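Local coordinates for protein ESSB (Geobacillus thermodenitrificans, PDB 4ANO) that is an integral membrane component of the type VII secretion system, here its cytoplasmic fragment, and probably takes part in protein export, at residues Ala32-Gln37 and Glu132-Asp137; Thr26-Arg31 and Glu60-Val65; Thr9-Gln14 and Ile107-Pro112. All blocks are in the same frame, centred on the assembly; numbering follows the deposited sequence.

Contact 1 of 3, residues Ala32-Gln37 and Glu132-Asp137; sequences AKLKMQ and ESLPPD
Two loops meet here in what is probably a protein-kinase-like fold. A32-Q37 leaves strand 25-30 of the four-stranded sheet, and E132-D137, with a classic beta bulge at S133 and L134, leads from strand 129-130 toward helix 141-155. The seam has an apolar side and a wet, charged side. On the first, the CD2 methyl of L34 rests on the ring carbon CD of P135 at 3.6 Å, the two side chains crossing at about a right angle. L134 lies alongside L34 and points the same way, with its CD1 3.9 Å from the CD2 of L34. F29 of the sheet touches all three side chains and closes this patch. The backbones come together at M36, yet the bond from M36 N to S133 O is weak, 3.3 Å long and bent to 120°. S133 turns its hydroxyl off to E41, while the selenomethionine side chain of M36 leads away over R31 and V63. K35 carries the charged side. Its CG stands anti to the carbonyl carbon (chi1 -62°) and the chain runs out straight before bending at chi4, so it passes over the D137 carboxylate, CD lying 3.3 Å from D137 OD2. The ammonium then forms a salt bridge, K35 NZ to D137 OD1 at 3.2 Å, met from above the carboxylate plane, 50° out of it. Water reinforces the pair: one molecule joins K35 NZ to D137 OD1, and a second joins K35 NZ to D137 O. Bound beside the L34-K35 backbone, a third water accepts from K35 N at 3.0 Å and donates to D137 OD2 at 2.6 Å.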
loop_
_atom_site.group_PDB
_atom_site.type_symbol
_atom_site.label_atom_id
_atom_site.label_comp_id
_atom_site.label_asym_id
_atom_site.label_seq_id
_atom_site.Cartn_x
_atom_site.Cartn_y
_atom_site.Cartn_z
ATOM N N ALA A 32 11.123 -5.901 -22.739
ATOM C CA ALA A 32 10.420 -6.692 -23.689
ATOM C C ALA A 32 9.015 -7.050 -23.208
ATOM O O ALA A 32 8.103 -7.316 -24.011
ATOM C CB ALA A 32 11.262 -7.969 -24.071
ATOM N N LYS A 33 8.838 -7.061 -21.884
ATOM C CA LYS A 33 7.586 -7.454 -21.292
ATOM C C LYS A 33 6.603 -6.285 -21.029
ATOM O O LYS A 33 5.470 -6.543 -20.604
ATOM C CB LYS A 33 7.902 -8.172 -19.932
ATOM C CG LYS A 33 8.403 -9.601 -20.056
ATOM C CD LYS A 33 8.810 -10.118 -18.638
ATOM C CE LYS A 33 9.095 -11.633 -18.636
ATOM N NZ LYS A 33 9.481 -12.007 -17.207
ATOM N N LEU A 34 7.048 -5.045 -21.233
ATOM C CA LEU A 34 6.243 -3.833 -21.032
ATOM C C LEU A 34 5.349 -3.366 -22.198
ATOM O O LEU A 34 5.711 -3.514 -23.367
ATOM C CB LEU A 34 7.163 -2.687 -20.580
ATOM C CG LEU A 34 8.160 -2.923 -19.443
ATOM C CD1 LEU A 34 9.139 -1.780 -19.147
ATOM C CD2 LEU A 34 7.360 -3.287 -18.118
ATOM N N LYS A 35 4.237 -2.709 -21.886
ATOM C CA LYS A 35 3.376 -2.031 -22.864
ATOM C C LYS A 35 3.945 -0.656 -23.244
ATOM O O LYS A 35 3.442 -0.038 -24.187
ATOM C CB LYS A 35 1.980 -1.852 -22.294
ATOM C CG LYS A 35 1.317 -3.116 -21.988
ATOM C CD LYS A 35 -0.132 -2.893 -21.466
ATOM C CE LYS A 35 -0.905 -4.223 -21.406
ATOM N NZ LYS A 35 -1.866 -4.165 -20.275
HETATM N N MSE A 36 4.969 -0.230 -22.489
HETATM C CA MSE A 36 5.645 1.052 -22.695
HETATM C C MSE A 36 6.069 1.185 -24.184
HETATM O O MSE A 36 6.501 0.214 -24.814
HETATM C CB MSE A 36 6.918 1.157 -21.833
HETATM C CG MSE A 36 7.670 2.436 -22.041
HETATM SE SE MSE A 36 9.337 2.465 -21.083
HETATM C CE MSE A 36 10.401 1.340 -22.249
ATOM N N GLN A 37 5.840 2.347 -24.739
ATOM C CA GLN A 37 6.372 2.559 -26.125
ATOM C C GLN A 37 7.515 3.562 -25.997
ATOM O O GLN A 37 8.719 3.234 -26.235
ATOM C CB GLN A 37 5.198 2.979 -27.023
ATOM C CG GLN A 37 4.232 1.832 -27.184
ATOM C CD GLN A 37 3.077 2.090 -28.147
ATOM O OE1 GLN A 37 2.838 3.236 -28.596
ATOM N NE2 GLN A 37 2.414 1.055 -28.493
ATOM N N GLU A 132 -0.762 1.903 -19.201
ATOM C CA GLU A 132 -0.328 1.415 -20.559
ATOM C C GLU A 132 1.222 1.436 -20.739
ATOM O O GLU A 132 1.747 1.436 -21.865
ATOM C CB GLU A 132 -0.974 2.288 -21.638
ATOM C CG GLU A 132 -2.463 2.112 -21.805
ATOM C CD GLU A 132 -2.985 2.728 -23.061
ATOM O OE1 GLU A 132 -2.963 3.988 -23.196
ATOM O OE2 GLU A 132 -3.454 1.923 -23.913
ATOM N N SER A 133 1.980 1.481 -19.626
ATOM C CA SER A 133 3.392 1.598 -19.721
ATOM C C SER A 133 4.171 0.668 -18.761
ATOM O O SER A 133 5.102 0.008 -19.158
ATOM C CB SER A 133 3.855 3.047 -19.511
ATOM O OG SER A 133 3.360 3.945 -20.495
ATOM N N LEU A 134 3.839 0.653 -17.474
ATOM C CA LEU A 134 4.688 0.013 -16.482
ATOM C C LEU A 134 3.759 -0.549 -15.423
ATOM O O LEU A 134 2.959 0.137 -14.880
ATOM C CB LEU A 134 5.635 1.080 -15.838
ATOM C CG LEU A 134 6.624 0.481 -14.850
ATOM C CD1 LEU A 134 7.750 -0.163 -15.771
ATOM C CD2 LEU A 134 7.268 1.568 -14.003
ATOM N N PRO A 135 3.865 -1.818 -15.140
ATOM C CA PRO A 135 2.889 -2.409 -14.184
ATOM C C PRO A 135 2.979 -1.747 -12.788
ATOM O O PRO A 135 4.051 -1.437 -12.320
ATOM C CB PRO A 135 3.343 -3.872 -14.090
ATOM C CG PRO A 135 4.143 -4.119 -15.359
ATOM C CD PRO A 135 4.855 -2.801 -15.604
ATOM N N PRO A 136 1.849 -1.624 -12.109
ATOM C CA PRO A 136 0.501 -2.021 -12.618
ATOM C C PRO A 136 0.087 -1.018 -13.690
ATOM O O PRO A 136 0.102 0.213 -13.474
ATOM C CB PRO A 136 -0.385 -1.935 -11.361
ATOM C CG PRO A 136 0.319 -0.873 -10.536
ATOM C CD PRO A 136 1.803 -1.201 -10.720
ATOM N N ASP A 137 -0.260 -1.538 -14.850
ATOM C CA ASP A 137 -0.439 -0.652 -16.035
ATOM C C ASP A 137 -1.890 -0.515 -16.544
ATOM O O ASP A 137 -2.125 0.059 -17.596
ATOM C CB ASP A 137 0.503 -1.148 -17.185
ATOM C CG ASP A 137 0.167 -2.560 -17.687
ATOM O OD1 ASP A 137 -0.923 -3.114 -17.406
ATOM O OD2 ASP A 137 1.023 -3.197 -18.338
HETATM O O HOH W 1 3.518 -2.954 -18.985
HETATM O O HOH W 2 -1.559 -5.549 -17.918
HETATM O O HOH W 3 -2.898 -1.198 -20.187
#

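Contact 2 of 3, residues Thr26-Arg31 and Glu60-Val65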
loop_
_atom_site.group_PDB
_atom_site.type_symbol
_atom_site.label_atom_id
_atom_site.label_comp_id
_atom_site.label_asym_id
_atom_site.label_seq_id
_atom_site.Cartn_x
_atom_site.Cartn_y
_atom_site.Cartn_z
ATOM N N THR A 26 15.142 -0.830 -5.255
ATOM C CA THR A 26 15.421 -0.813 -6.692
ATOM C C THR A 26 14.630 -1.904 -7.354
ATOM O O THR A 26 14.786 -3.082 -6.989
ATOM C CB THR A 26 16.948 -1.033 -6.938
ATOM O OG1 THR A 26 17.655 0.036 -6.265
ATOM C CG2 THR A 26 17.231 -0.994 -8.392
ATOM N N VAL A 27 13.852 -1.540 -8.410
ATOM C CA VAL A 27 13.032 -2.538 -9.078
ATOM C C VAL A 27 13.541 -2.597 -10.527
ATOM O O VAL A 27 13.762 -1.548 -11.145
ATOM C CB VAL A 27 11.502 -2.222 -8.942
ATOM C CG1 VAL A 27 11.144 -0.882 -9.470
ATOM C CG2 VAL A 27 10.638 -3.263 -9.641
ATOM N N ILE A 28 13.602 -3.814 -11.058
ATOM C CA ILE A 28 14.150 -4.072 -12.400
ATOM C C ILE A 28 13.066 -4.781 -13.240
ATOM O O ILE A 28 12.517 -5.834 -12.840
ATOM C CB ILE A 28 15.449 -4.952 -12.315
ATOM C CG1 ILE A 28 16.546 -4.338 -11.394
ATOM C CG2 ILE A 28 15.991 -5.282 -13.736
ATOM C CD1 ILE A 28 16.858 -2.949 -11.722
ATOM N N PHE A 29 12.682 -4.154 -14.359
ATOM C CA PHE A 29 11.715 -4.803 -15.249
ATOM C C PHE A 29 12.468 -5.120 -16.591
ATOM O O PHE A 29 13.340 -4.372 -16.979
ATOM C CB PHE A 29 10.609 -3.819 -15.670
ATOM C CG PHE A 29 9.764 -3.295 -14.545
ATOM C CD1 PHE A 29 10.198 -2.270 -13.763
ATOM C CD2 PHE A 29 8.479 -3.858 -14.372
ATOM C CE1 PHE A 29 9.379 -1.777 -12.657
ATOM C CE2 PHE A 29 7.643 -3.374 -13.348
ATOM C CZ PHE A 29 8.115 -2.379 -12.482
ATOM N N GLN A 30 11.986 -6.137 -17.292
ATOM C CA GLN A 30 12.409 -6.432 -18.670
ATOM C C GLN A 30 11.599 -5.640 -19.656
ATOM O O GLN A 30 10.412 -5.755 -19.685
ATOM C CB GLN A 30 12.240 -7.941 -18.905
ATOM C CG GLN A 30 13.057 -8.818 -18.035
ATOM C CD GLN A 30 14.519 -8.413 -17.989
ATOM O OE1 GLN A 30 15.243 -8.459 -18.996
ATOM N NE2 GLN A 30 14.966 -7.992 -16.830
ATOM N N ARG A 31 12.263 -4.829 -20.484
ATOM C CA ARG A 31 11.609 -3.934 -21.392
ATOM C C ARG A 31 10.701 -4.700 -22.377
ATOM O O ARG A 31 9.623 -4.249 -22.765
ATOM C CB ARG A 31 12.683 -3.139 -22.137
ATOM C CG ARG A 31 12.323 -1.786 -22.391
ATOM C CD ARG A 31 13.462 -1.059 -23.193
ATOM N NE ARG A 31 12.868 -0.196 -24.191
ATOM C CZ ARG A 31 13.523 0.792 -24.799
ATOM N NH1 ARG A 31 14.766 1.032 -24.454
ATOM N NH2 ARG A 31 12.887 1.592 -25.662
ATOM N N GLU A 60 18.581 -0.451 -23.108
ATOM C CA GLU A 60 18.036 -1.166 -24.204
ATOM C C GLU A 60 17.178 -2.356 -23.798
ATOM O O GLU A 60 16.184 -2.621 -24.425
ATOM C CB GLU A 60 19.151 -1.764 -25.091
ATOM C CG GLU A 60 20.171 -0.787 -25.426
ATOM C CD GLU A 60 20.939 -1.237 -26.665
ATOM O OE1 GLU A 60 20.967 -2.470 -26.924
ATOM O OE2 GLU A 60 21.453 -0.303 -27.324
ATOM N N ASP A 61 17.506 -3.047 -22.702
ATOM C CA ASP A 61 16.762 -4.246 -22.370
ATOM C C ASP A 61 15.909 -4.132 -21.079
ATOM O O ASP A 61 15.150 -5.016 -20.780
ATOM C CB ASP A 61 17.728 -5.401 -22.209
ATOM C CG ASP A 61 18.350 -5.809 -23.546
ATOM O OD1 ASP A 61 17.713 -5.584 -24.602
ATOM O OD2 ASP A 61 19.458 -6.336 -23.498
ATOM N N GLU A 62 16.134 -3.111 -20.290
ATOM C CA GLU A 62 15.482 -3.115 -18.946
ATOM C C GLU A 62 15.034 -1.738 -18.543
ATOM O O GLU A 62 15.517 -0.738 -19.028
ATOM C CB GLU A 62 16.461 -3.554 -17.825
ATOM C CG GLU A 62 16.874 -4.983 -17.975
ATOM C CD GLU A 62 17.888 -5.395 -16.974
ATOM O OE1 GLU A 62 18.780 -4.626 -16.614
ATOM O OE2 GLU A 62 17.742 -6.552 -16.541
ATOM N N VAL A 63 14.049 -1.688 -17.641
ATOM C CA VAL A 63 13.700 -0.434 -17.005
ATOM C C VAL A 63 14.017 -0.624 -15.495
ATOM O O VAL A 63 13.547 -1.585 -14.870
ATOM C CB VAL A 63 12.154 -0.089 -17.196
ATOM C CG1 VAL A 63 11.720 1.026 -16.245
ATOM C CG2 VAL A 63 11.884 0.250 -18.703
ATOM N N LYS A 64 14.819 0.276 -14.951
ATOM C CA LYS A 64 15.245 0.255 -13.524
ATOM C C LYS A 64 14.686 1.508 -12.825
ATOM O O LYS A 64 14.699 2.642 -13.413
ATOM C CB LYS A 64 16.778 0.129 -13.414
ATOM C CG LYS A 64 17.328 0.268 -12.039
ATOM C CD LYS A 64 18.867 0.420 -12.240
ATOM C CE LYS A 64 19.672 -0.096 -11.108
ATOM N NZ LYS A 64 21.074 0.568 -11.235
ATOM N N VAL A 65 14.010 1.312 -11.680
ATOM C CA VAL A 65 13.511 2.459 -10.849
ATOM C C VAL A 65 14.237 2.314 -9.482
ATOM O O VAL A 65 14.210 1.250 -8.870
ATOM C CB VAL A 65 11.974 2.413 -10.659
ATOM C CG1 VAL A 65 11.408 3.611 -9.872
ATOM C CG2 VAL A 65 11.264 2.298 -12.044
HETATM O O HOH W 4 17.891 -8.141 -19.646
#
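Q30 and E62 run side by side along one face of an antiparallel strand pair. The Q30 chain bends at chi2, which lays its amide beside the E62 carboxylate; NE2 donates to E62 OE2 at 3.1 Å, nearly straight at 165°. The bond reaches the anti side of the carboxylate, and the two planes stand 72° apart. A water donates a hydrogen bond to Q30 OE1 at 2.7 Å. With an alanine in place of E62, the Q30 amide would probably lose its acceptor and be freer to turn. I28 and K64 also lie alongside each other on this face. On the opposite face, V27 has CG1 between its backbone N and carbonyl carbon (chi1 57°), and this methyl packs against V65 CB at 3.6 Å. The F29 ring turns its edge to V63 O, which lies in the ring plane, 3.6 Å from F29 CD1. Past the strand end, R31 N donates to D61 O, and R31 NH1 hydrogen-bonds S59 O. V27-V65 and F29-V63 are hydrogen-bonded pairs, I28-K64 and Q30-E62 non-hydrogen-bonded ones, and strands 18-22 and 53-58 flank both strands, the central pair of a four-stranded antiparallel sheet.

Contact 3 of 3, residues Thr9-Gln14 and Ile107-Pro112; sequences TYLETQ and IFIVCP
I109 pushes its CD1 methyl into a shallow hollow on the side of helix 10-15, lined by Y10, L11 and Q14. Q14 supplies the floor, its CB 3.6 Å from I109 CD1, and its CG lies only a little farther from the same methyl. The Y10 ring forms one wall, CE2 standing 4.0 Å from I109 CD1; the two side chains slide past each other in opposite directions, and the ring is turned obliquely to the methyl. L11 makes the other wall, although it is modelled in two conformers and its exact fit is less certain. A second bump comes from C111. With SG set between the backbone N and the carbonyl carbon (chi1 63°), the sulfur points into the groove between L11 and the rim of the Y10 ring. It lies 5.4 Å from the centroid of the Y10 ring and 81° off the ring normal, a sulfur-aromatic contact at the edge, while C111 CB sits 4.0 Å from Y10 CD2. One ring face is backed from within the helix by Q14 CG, 3.4 Å above the plane of the Y10 ring and offset toward its rim. Beyond the two segments, Y10 OH hydrogen-bonds E147 OE2, while E147 OE1 takes the V110 N-H, and F162 meets the Y10 ring edge-to-face, so the tyrosine is anchored at its hydroxyl and braced by aromatic packing. No hydrogen bond crosses between the segments; the fit is one of shape. The helix start is fixed by its own capping box: E12 N donates to T9 OG1 at 3.3 Å and T9 N to E12 OE1 at 3.1 Å. The contact itself is buried and sets the flank of a short N-terminal helix against the loop that follows strand 106-107.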
loop_
_atom_site.group_PDB
_atom_site.type_symbol
_atom_site.label_atom_id
_atom_site.label_comp_id
_atom_site.label_asym_id
_atom_site.label_seq_id
_atom_site.Cartn_x
_atom_site.Cartn_y
_atom_site.Cartn_z
ATOM N N THR A 9 7.936 -11.903 -3.774
ATOM C CA THR A 9 6.943 -11.246 -2.910
ATOM C C THR A 9 5.686 -10.940 -3.733
ATOM O O THR A 9 5.682 -11.131 -4.914
ATOM C CB THR A 9 7.491 -9.963 -2.310
ATOM O OG1 THR A 9 7.884 -9.064 -3.351
ATOM C CG2 THR A 9 8.697 -10.268 -1.392
ATOM N N TYR A 10 4.639 -10.448 -3.090
ATOM C CA TYR A 10 3.460 -10.075 -3.863
ATOM C C TYR A 10 3.829 -8.984 -4.928
ATOM O O TYR A 10 3.451 -9.106 -6.105
ATOM C CB TYR A 10 2.416 -9.518 -2.888
ATOM C CG TYR A 10 1.151 -9.078 -3.583
ATOM C CD1 TYR A 10 0.253 -9.996 -4.069
ATOM C CD2 TYR A 10 0.885 -7.723 -3.728
ATOM C CE1 TYR A 10 -0.894 -9.591 -4.687
ATOM C CE2 TYR A 10 -0.288 -7.270 -4.332
ATOM C CZ TYR A 10 -1.180 -8.207 -4.803
ATOM O OH TYR A 10 -2.270 -7.776 -5.463
ATOM N N LEU A 11 4.510 -7.928 -4.506
ATOM C CA LEU A 11 4.964 -6.887 -5.438
ATOM C C LEU A 11 5.660 -7.527 -6.617
ATOM O O LEU A 11 5.294 -7.326 -7.793
ATOM C CB LEU A 11 5.965 -5.983 -4.737
ATOM C CG LEU A 11 5.433 -4.762 -4.010
ATOM C CD1 LEU A 11 6.588 -3.985 -3.405
ATOM C CD2 LEU A 11 4.549 -3.846 -4.899
ATOM N N GLU A 12 6.689 -8.311 -6.314
ATOM C CA GLU A 12 7.461 -8.910 -7.448
ATOM C C GLU A 12 6.624 -9.665 -8.443
ATOM O O GLU A 12 6.760 -9.543 -9.665
ATOM C CB GLU A 12 8.577 -9.797 -6.906
ATOM C CG GLU A 12 9.645 -8.959 -6.314
ATOM C CD GLU A 12 10.794 -9.839 -5.863
ATOM O OE1 GLU A 12 10.491 -10.749 -5.067
ATOM O OE2 GLU A 12 11.954 -9.641 -6.299
ATOM N N THR A 13 5.725 -10.487 -7.930
ATOM C CA THR A 13 4.828 -11.264 -8.730
ATOM C C THR A 13 3.854 -10.402 -9.553
ATOM O O THR A 13 3.637 -10.670 -10.764
ATOM C CB THR A 13 4.067 -12.275 -7.804
ATOM O OG1 THR A 13 5.039 -13.128 -7.189
ATOM C CG2 THR A 13 3.146 -13.146 -8.621
ATOM N N GLN A 14 3.231 -9.395 -8.913
ATOM C CA GLN A 14 2.275 -8.553 -9.660
ATOM C C GLN A 14 2.996 -7.690 -10.734
ATOM O O GLN A 14 2.384 -7.361 -11.804
ATOM C CB GLN A 14 1.579 -7.535 -8.762
ATOM C CG GLN A 14 0.544 -8.175 -7.784
ATOM C CD GLN A 14 -0.532 -8.909 -8.508
ATOM O OE1 GLN A 14 -1.192 -8.378 -9.448
ATOM N NE2 GLN A 14 -0.640 -10.207 -8.230
ATOM N N ILE A 107 -0.907 4.594 -11.361
ATOM C CA ILE A 107 -1.757 3.493 -10.884
ATOM C C ILE A 107 -1.166 2.889 -9.639
ATOM O O ILE A 107 0.026 2.522 -9.639
ATOM C CB ILE A 107 -1.957 2.413 -11.960
ATOM C CG1 ILE A 107 -2.634 3.044 -13.212
ATOM C CG2 ILE A 107 -2.750 1.213 -11.414
ATOM C CD1 ILE A 107 -2.802 2.073 -14.441
ATOM N N PHE A 108 -1.952 2.759 -8.573
ATOM C CA PHE A 108 -1.372 2.361 -7.275
ATOM C C PHE A 108 -1.527 0.877 -6.946
ATOM O O PHE A 108 -2.565 0.272 -7.288
ATOM C CB PHE A 108 -1.946 3.261 -6.173
ATOM C CG PHE A 108 -1.533 4.702 -6.356
ATOM C CD1 PHE A 108 -0.321 5.136 -5.876
ATOM C CD2 PHE A 108 -2.328 5.583 -7.115
ATOM C CE1 PHE A 108 0.093 6.463 -6.079
ATOM C CE2 PHE A 108 -1.918 6.914 -7.357
ATOM C CZ PHE A 108 -0.719 7.351 -6.832
ATOM N N ILE A 109 -0.439 0.278 -6.452
ATOM C CA ILE A 109 -0.437 -1.125 -5.926
ATOM C C ILE A 109 -0.212 -1.038 -4.430
ATOM O O ILE A 109 0.806 -0.461 -3.947
ATOM C CB ILE A 109 0.558 -2.084 -6.646
ATOM C CG1 ILE A 109 0.705 -3.450 -5.892
ATOM C CG2 ILE A 109 2.026 -1.451 -6.834
ATOM C CD1 ILE A 109 1.303 -4.531 -6.848
ATOM N N VAL A 110 -1.147 -1.652 -3.657
ATOM C CA VAL A 110 -1.145 -1.463 -2.215
ATOM C C VAL A 110 -0.752 -2.771 -1.520
ATOM O O VAL A 110 -1.400 -3.829 -1.637
ATOM C CB VAL A 110 -2.525 -0.993 -1.703
ATOM C CG1 VAL A 110 -2.513 -0.883 -0.184
ATOM C CG2 VAL A 110 -2.915 0.325 -2.405
ATOM N N CYS A 111 0.342 -2.739 -0.768
ATOM C CA CYS A 111 0.770 -3.866 0.033
ATOM C C CYS A 111 1.803 -3.331 1.034
ATOM O O CYS A 111 2.337 -2.262 0.785
ATOM C CB CYS A 111 1.209 -5.076 -0.761
ATOM S SG CYS A 111 2.714 -4.601 -1.793
ATOM N N PRO A 112 2.082 -4.056 2.120
ATOM C CA PRO A 112 2.964 -3.521 3.168
ATOM C C PRO A 112 4.372 -3.241 2.648
ATOM O O PRO A 112 4.941 -2.215 3.069
ATOM C CB PRO A 112 2.959 -4.662 4.245
ATOM C CG PRO A 112 1.515 -5.147 4.131
ATOM C CD PRO A 112 1.252 -5.178 2.614
#

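Overall arrangement
From the N terminus, the chain passes through helix 10-15, strands 18-22 and 25-30, and then the loop holding A32-Q37. Contact 2 closes first, when E60-V65 returns beside T26-R31. Contact 3 closes next, as I107-P112 reaches back to the first helix, and its long loop encloses contact 2. Contact 1 closes last and crosses both, since A32-Q37 lies within each of their loops and E132-D137 lies beyond them. Contacts 1 and 2 touch through L34 on V63; contacts 1 and 3 touch through P136 and D137 on I107. Together they tie the N-terminal helix and four-stranded sheet to the loops of the helix-rich remainder.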